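Local coordinates for periplasmic protein (Legionella pneumophila subsp. pneumophila, PDB 4FGQ) that probably acts as a calcium-dependent cysteine protease of the periplasm, related to bacterial transglutaminase-like proteinases, at residues I8-A17 / F28-K39. Sequence-based numbering, arbitrary orientation.
Sequences ISVEKIQKLA and FTAWGNLIDSLK
Ile13 CD1 sits over one face of the Trp31 indole, 3.6 Å from the centroid of its six-membered ring, in a CH-pi contact. Phe28 CD1, of the same helix, lies in plane at the indole edge. Ile8 CD1 meets Trp31 CH2 obliquely at 3.6 Å. With CG anti to the backbone N (chi1 -176°), the Trp31 indole is turned so that one face meets Ile13 CD1. Its NE1 hydrogen-bonds to Thr96. The Phe28 ring takes Leu16 CB over one face, offset toward the rim. Ile13 CG2 lies near its plane at the edge.

Ile13 is a knob in a hole formed by Phe28, Trp31, Gly32 and Ile35. Its CD1 also touches Ile35 CD1 at 3.5 Å. At one end Ala17 CB packs on Phe28 CB at 3.5 Å. At the other, Val10 CG2 meets Ile35 CG2, and both Val10 methyls lie against the Asp36 carboxylate. A water bridges the segments, accepting from Val10 N and, at 2.8 Å, from Lys39 NZ. Ser9 is the N-cap of helix 10-17, its OG accepting from Lys12 N at 3.0 Å.

The axes of the segments 10-17 and 28-38 approach to 8.4 Å, with their directions 164° apart. Gly32 lets the backbones come close. This is a near-antiparallel helix pair with one knob-in-hole contact, joining helices 10-17 and 22-38 in the predominantly helical part of this papain-like (clan CA) protein.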
loop_
_atom_site.group_PDB
_atom_site.type_symbol
_atom_site.label_atom_id
_atom_site.label_comp_id
_atom_site.label_asym_id
_atom_site.label_seq_id
_atom_site.Cartn_x
_atom_site.Cartn_y
_atom_site.Cartn_z
ATOM N N ILE A 8 12.326 2.524 -1.053
ATOM C CA ILE A 8 12.416 1.326 -1.856
ATOM C C ILE A 8 13.260 1.724 -3.060
ATOM O O ILE A 8 13.119 2.836 -3.568
ATOM C CB ILE A 8 11.020 0.852 -2.287
ATOM C CG1 ILE A 8 10.253 0.305 -1.079
ATOM C CG2 ILE A 8 11.122 -0.212 -3.350
ATOM C CD1 ILE A 8 10.891 -0.921 -0.461
ATOM N N SER A 9 14.166 0.856 -3.496
ATOM C CA SER A 9 14.965 1.167 -4.671
ATOM C C SER A 9 15.130 -0.078 -5.520
ATOM O O SER A 9 15.205 -1.192 -4.990
ATOM C CB SER A 9 16.325 1.742 -4.282
ATOM O OG SER A 9 17.271 0.723 -4.042
ATOM N N VAL A 10 15.170 0.111 -6.837
ATOM C CA VAL A 10 15.327 -1.009 -7.757
ATOM C C VAL A 10 16.632 -1.737 -7.463
ATOM O O VAL A 10 16.717 -2.955 -7.573
ATOM C CB VAL A 10 15.253 -0.548 -9.232
ATOM C CG1 VAL A 10 15.686 -1.657 -10.183
ATOM C CG2 VAL A 10 13.847 -0.102 -9.572
ATOM N N GLU A 11 17.651 -0.992 -7.052
ATOM C CA GLU A 11 18.945 -1.598 -6.784
ATOM C C GLU A 11 18.902 -2.501 -5.544
ATOM O O GLU A 11 19.462 -3.599 -5.556
ATOM C CB GLU A 11 20.042 -0.530 -6.679
ATOM C CG GLU A 11 20.283 0.248 -7.980
ATOM C CD GLU A 11 19.160 1.221 -8.314
ATOM O OE1 GLU A 11 18.548 1.776 -7.376
ATOM O OE2 GLU A 11 18.879 1.419 -9.517
ATOM N N LYS A 12 18.228 -2.050 -4.487
ATOM C CA LYS A 12 18.083 -2.863 -3.275
ATOM C C LYS A 12 17.242 -4.096 -3.585
ATOM O O LYS A 12 17.505 -5.191 -3.086
ATOM C CB LYS A 12 17.428 -2.065 -2.135
ATOM C CG LYS A 12 18.303 -0.980 -1.513
ATOM C CD LYS A 12 17.744 -0.513 -0.164
ATOM C CE LYS A 12 18.720 0.426 0.545
ATOM N NZ LYS A 12 18.583 0.389 2.031
ATOM N N ILE A 13 16.229 -3.909 -4.423
ATOM C CA ILE A 13 15.339 -5.003 -4.802
ATOM C C ILE A 13 16.055 -6.089 -5.613
ATOM O O ILE A 13 15.857 -7.283 -5.371
ATOM C CB ILE A 13 14.129 -4.479 -5.586
ATOM C CG1 ILE A 13 13.243 -3.632 -4.673
ATOM C CG2 ILE A 13 13.322 -5.624 -6.151
ATOM C CD1 ILE A 13 12.086 -2.981 -5.390
ATOM N N GLN A 14 16.885 -5.682 -6.569
ATOM C CA GLN A 14 17.620 -6.642 -7.394
ATOM C C GLN A 14 18.563 -7.506 -6.565
ATOM O O GLN A 14 18.801 -8.667 -6.895
ATOM C CB GLN A 14 18.403 -5.926 -8.494
ATOM C CG GLN A 14 17.545 -5.397 -9.632
ATOM C CD GLN A 14 18.312 -4.447 -10.535
ATOM O OE1 GLN A 14 19.410 -4.001 -10.194
ATOM N NE2 GLN A 14 17.738 -4.134 -11.692
ATOM N N LYS A 15 19.093 -6.942 -5.487
ATOM C CA LYS A 15 20.002 -7.678 -4.620
ATOM C C LYS A 15 19.242 -8.614 -3.697
ATOM O O LYS A 15 19.723 -9.691 -3.358
ATOM C CB LYS A 15 20.877 -6.712 -3.826
ATOM C CG LYS A 15 21.783 -5.879 -4.717
ATOM C CD LYS A 15 22.537 -4.817 -3.938
ATOM C CE LYS A 15 23.260 -3.872 -4.886
ATOM N NZ LYS A 15 23.546 -2.554 -4.259
ATOM N N LEU A 16 18.048 -8.197 -3.293
ATOM C CA LEU A 16 17.182 -9.064 -2.515
ATOM C C LEU A 16 16.811 -10.286 -3.351
ATOM O O LEU A 16 16.848 -11.411 -2.860
ATOM C CB LEU A 16 15.922 -8.316 -2.067
ATOM C CG LEU A 16 16.021 -7.591 -0.723
ATOM C CD1 LEU A 16 14.942 -6.529 -0.591
ATOM C CD2 LEU A 16 15.920 -8.591 0.411
ATOM N N ALA A 17 16.475 -10.054 -4.620
ATOM C CA ALA A 17 16.049 -11.131 -5.513
ATOM C C ALA A 17 17.053 -12.278 -5.537
ATOM O O ALA A 17 16.672 -13.447 -5.455
ATOM C CB ALA A 17 15.820 -10.607 -6.917
ATOM N N PHE A 28 10.511 -10.678 -6.574
ATOM C CA PHE A 28 11.383 -9.525 -6.352
ATOM C C PHE A 28 11.777 -8.883 -7.679
ATOM O O PHE A 28 11.681 -7.665 -7.849
ATOM C CB PHE A 28 12.629 -9.906 -5.541
ATOM C CG PHE A 28 12.394 -9.942 -4.053
ATOM C CD1 PHE A 28 12.209 -8.764 -3.339
ATOM C CD2 PHE A 28 12.354 -11.147 -3.369
ATOM C CE1 PHE A 28 11.992 -8.790 -1.966
ATOM C CE2 PHE A 28 12.136 -11.180 -2.002
ATOM C CZ PHE A 28 11.957 -10.006 -1.297
ATOM N N THR A 29 12.200 -9.704 -8.630
ATOM C CA THR A 29 12.602 -9.186 -9.937
ATOM C C THR A 29 11.452 -8.469 -10.630
ATOM O O THR A 29 11.639 -7.412 -11.246
ATOM C CB THR A 29 13.136 -10.311 -10.835
ATOM O OG1 THR A 29 14.331 -10.847 -10.248
ATOM C CG2 THR A 29 13.453 -9.786 -12.231
ATOM N N ALA A 30 10.253 -9.030 -10.506
ATOM C CA ALA A 30 9.065 -8.431 -11.104
ATOM C C ALA A 30 8.714 -7.085 -10.477
ATOM O O ALA A 30 8.296 -6.159 -11.175
ATOM C CB ALA A 30 7.889 -9.395 -10.999
ATOM N N TRP A 31 8.886 -6.988 -9.162
ATOM C CA TRP A 31 8.650 -5.752 -8.419
ATOM C C TRP A 31 9.634 -4.674 -8.882
ATOM O O TRP A 31 9.245 -3.526 -9.131
ATOM C CB TRP A 31 8.829 -6.039 -6.930
ATOM C CG TRP A 31 8.538 -4.913 -6.001
ATOM C CD1 TRP A 31 7.735 -3.828 -6.224
ATOM C CD2 TRP A 31 9.047 -4.776 -4.673
ATOM N NE1 TRP A 31 7.727 -3.013 -5.104
ATOM C CE2 TRP A 31 8.521 -3.576 -4.147
ATOM C CE3 TRP A 31 9.904 -5.550 -3.882
ATOM C CZ2 TRP A 31 8.828 -3.139 -2.857
ATOM C CZ3 TRP A 31 10.203 -5.108 -2.602
ATOM C CH2 TRP A 31 9.667 -3.919 -2.106
ATOM N N GLY A 32 10.904 -5.045 -8.985
ATOM C CA GLY A 32 11.923 -4.121 -9.462
ATOM C C GLY A 32 11.651 -3.678 -10.889
ATOM O O GLY A 32 11.785 -2.494 -11.211
ATOM N N ASN A 33 11.277 -4.624 -11.754
ATOM C CA ASN A 33 10.965 -4.282 -13.140
ATOM C C ASN A 33 9.750 -3.353 -13.218
ATOM O O ASN A 33 9.723 -2.435 -14.041
ATOM C CB ASN A 33 10.757 -5.535 -13.996
ATOM C CG ASN A 33 12.046 -6.318 -14.216
ATOM O OD1 ASN A 33 13.145 -5.796 -14.024
ATOM N ND2 ASN A 33 11.913 -7.574 -14.636
ATOM N N LEU A 34 8.758 -3.579 -12.351
ATOM C CA LEU A 34 7.582 -2.710 -12.278
ATOM C C LEU A 34 7.996 -1.279 -11.977
ATOM O O LEU A 34 7.586 -0.333 -12.676
ATOM C CB LEU A 34 6.615 -3.204 -11.188
ATOM C CG LEU A 34 5.407 -2.310 -10.875
ATOM C CD1 LEU A 34 4.343 -2.478 -11.933
ATOM C CD2 LEU A 34 4.839 -2.624 -9.497
ATOM N N ILE A 35 8.811 -1.109 -10.940
ATOM C CA ILE A 35 9.253 0.236 -10.551
ATOM C C ILE A 35 10.017 0.903 -11.690
ATOM O O ILE A 35 9.732 2.048 -12.033
ATOM C CB ILE A 35 10.098 0.218 -9.265
ATOM C CG1 ILE A 35 9.210 -0.160 -8.071
ATOM C CG2 ILE A 35 10.723 1.581 -9.019
ATOM C CD1 ILE A 35 9.976 -0.512 -6.817
ATOM N N ASP A 36 10.955 0.182 -12.302
ATOM C CA ASP A 36 11.710 0.740 -13.421
ATOM C C ASP A 36 10.801 1.165 -14.573
ATOM O O ASP A 36 11.010 2.219 -15.187
ATOM C CB ASP A 36 12.743 -0.268 -13.932
ATOM C CG ASP A 36 14.110 -0.084 -13.293
ATOM O OD1 ASP A 36 14.364 1.001 -12.727
ATOM O OD2 ASP A 36 14.933 -1.022 -13.373
ATOM N N SER A 37 9.792 0.345 -14.854
ATOM C CA SER A 37 8.922 0.542 -16.012
ATOM C C SER A 37 7.967 1.715 -15.829
ATOM O O SER A 37 7.479 2.277 -16.807
ATOM C CB SER A 37 8.120 -0.726 -16.316
ATOM O OG SER A 37 7.005 -0.867 -15.451
ATOM N N LEU A 38 7.704 2.083 -14.579
ATOM C CA LEU A 38 6.708 3.120 -14.296
ATOM C C LEU A 38 7.289 4.507 -14.046
ATOM O O LEU A 38 6.550 5.483 -14.002
ATOM C CB LEU A 38 5.819 2.721 -13.113
ATOM C CG LEU A 38 4.885 1.541 -13.375
ATOM C CD1 LEU A 38 4.106 1.228 -12.102
ATOM C CD2 LEU A 38 3.946 1.865 -14.519
ATOM N N LYS A 39 8.602 4.608 -13.881
ATOM C CA LYS A 39 9.225 5.923 -13.777
ATOM C C LYS A 39 8.932 6.750 -15.029
ATOM O O LYS A 39 9.021 6.240 -16.148
ATOM C CB LYS A 39 10.731 5.787 -13.547
ATOM C CG LYS A 39 11.068 5.205 -12.174
ATOM C CD LYS A 39 12.574 5.100 -11.973
ATOM C CE LYS A 39 12.899 4.562 -10.583
ATOM N NZ LYS A 39 14.353 4.271 -10.408
HETATM O O HOH W 1 14.875 2.978 -8.031
#